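Local coordinates for protein BvnE (Penicillium brevicompactum, PDB 6U9I) that acts as a pinacolase, an isomerase that directs the stereoselective semipinacol rearrangement in brevianamide assembly, at residues A[66-69]-A[70-73]. Residues are numbered along the deposited sequence; the frame is centred on the assembly and turned at random.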
loop_
_atom_site.group_PDB
_atom_site.type_symbol
_atom_site.label_atom_id
_atom_site.label_comp_id
_atom_site.label_asym_id
_atom_site.label_seq_id
_atom_site.Cartn_x
_atom_site.Cartn_y
_atom_site.Cartn_z
ATOM N N THR A 66 17.462 16.963 -2.819
ATOM C CA THR A 66 17.147 18.293 -2.297
ATOM C C THR A 66 16.054 18.228 -1.235
ATOM O O THR A 66 16.154 18.883 -0.192
ATOM C CB THR A 66 16.725 19.215 -3.445
ATOM O OG1 THR A 66 17.824 19.368 -4.349
ATOM C CG2 THR A 66 16.293 20.585 -2.917
ATOM N N PHE A 67 15.007 17.431 -1.475
ATOM C CA PHE A 67 13.964 17.273 -0.466
ATOM C C PHE A 67 14.544 16.746 0.836
ATOM O O PHE A 67 14.204 17.234 1.920
ATOM C CB PHE A 67 12.863 16.331 -0.966
ATOM C CG PHE A 67 11.868 15.946 0.103
ATOM C CD1 PHE A 67 10.914 16.852 0.541
ATOM C CD2 PHE A 67 11.898 14.684 0.682
ATOM C CE1 PHE A 67 10.002 16.505 1.529
ATOM C CE2 PHE A 67 10.990 14.333 1.674
ATOM C CZ PHE A 67 10.041 15.247 2.091
ATOM N N PHE A 68 15.418 15.741 0.749
ATOM C CA PHE A 68 15.936 15.122 1.965
ATOM C C PHE A 68 16.872 16.057 2.724
ATOM O O PHE A 68 16.985 15.945 3.951
ATOM C CB PHE A 68 16.633 13.802 1.625
ATOM C CG PHE A 68 15.672 12.666 1.343
ATOM C CD1 PHE A 68 14.477 12.565 2.044
ATOM C CD2 PHE A 68 15.965 11.701 0.387
ATOM C CE1 PHE A 68 13.584 11.520 1.792
ATOM C CE2 PHE A 68 15.083 10.641 0.142
ATOM C CZ PHE A 68 13.885 10.564 0.842
ATOM N N LYS A 69 17.550 16.979 2.027
ATOM C CA LYS A 69 18.336 17.985 2.739
ATOM C C LYS A 69 17.448 18.794 3.677
ATOM O O LYS A 69 17.842 19.111 4.805
ATOM C CB LYS A 69 19.043 18.910 1.751
ATOM C CG LYS A 69 20.121 18.244 0.926
ATOM C CD LYS A 69 20.851 19.273 0.079
ATOM C CE LYS A 69 21.949 18.615 -0.736
ATOM N NZ LYS A 69 22.759 19.628 -1.464
ATOM N N THR A 70 16.232 19.110 3.231
ATOM C CA THR A 70 15.268 19.792 4.083
ATOM C C THR A 70 14.802 18.889 5.217
ATOM O O THR A 70 14.808 19.289 6.388
ATOM C CB THR A 70 14.080 20.261 3.241
ATOM O OG1 THR A 70 14.514 21.307 2.366
ATOM C CG2 THR A 70 12.955 20.772 4.124
ATOM N N LEU A 71 14.403 17.659 4.883
ATOM C CA LEU A 71 13.844 16.755 5.884
ATOM C C LEU A 71 14.863 16.428 6.969
ATOM O O LEU A 71 14.541 16.456 8.163
ATOM C CB LEU A 71 13.343 15.477 5.211
ATOM C CG LEU A 71 12.562 14.524 6.113
ATOM C CD1 LEU A 71 11.144 15.032 6.268
ATOM C CD2 LEU A 71 12.552 13.137 5.515
ATOM N N THR A 72 16.103 16.115 6.575
ATOM C CA THR A 72 17.119 15.769 7.565
ATOM C C THR A 72 17.545 16.966 8.408
ATOM O O THR A 72 18.171 16.771 9.458
ATOM C CB THR A 72 18.349 15.135 6.896
ATOM O OG1 THR A 72 18.924 16.041 5.939
ATOM C CG2 THR A 72 17.959 13.843 6.197
ATOM N N ALA A 73 17.229 18.188 7.980
ATOM C CA ALA A 73 17.490 19.363 8.803
ATOM C C ALA A 73 16.367 19.654 9.792
ATOM O O ALA A 73 16.596 20.365 10.775
ATOM C CB ALA A 73 17.715 20.592 7.923
HETATM O O HOH W 1 16.634 21.473 0.530
#
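The last two turns of helix 61-74 are joined by i to i+4 bonding, with Phe68 and Thr72 making a double link between one carbonyl and one residue. Phe68 O accepts the backbone N of Thr72 at 2.8 Å, in a nearly straight bond (170°). The hydroxyl OG1 of Thr72 reaches the same Phe68 O, also at 2.8 Å. The two donors come from opposite faces of the carbonyl plane, each tilted 24° from it. Thr72 OG1 folds back onto this oxygen because chi1, 59°, sets it between its own backbone N and carbonyl carbon. With an alanine here, Phe68 O would probably keep the amide as its one donor from this residue, and the packing on Pro34, Met37 and Phe32 would thin.

One residue earlier in the same ladder, Leu71 N bonds to Phe67 O at 3.0 Å, in the carbonyl plane. The helix is less tightly bonded on its outer side, where Thr70 N to Thr66 O is weak at 3.4 Å; there a water donates to Thr66 O and also hydrogen-bonds Thr70 OG1, bridging the turn. Ala73 N to Lys69 O is likewise weak and bent, close to the end of the helix.

Leu71 and Phe68 project together, flank to flank. With CG anti to the backbone N, Leu71 sets its CD2 at the edge of the buried Phe68 ring, 4.0 Å from Phe68 CD1, while the exposed Phe67 ring meets the same methyl obliquely. Phe68 packs on Met37 and Val38, and Thr72 on Pro34 and Met37 of helix 34-37. The arrangement is a regular alpha-helical i to i+4 ladder, reinforced by a threonine hydroxyl bonded back to the carbonyl four residues before.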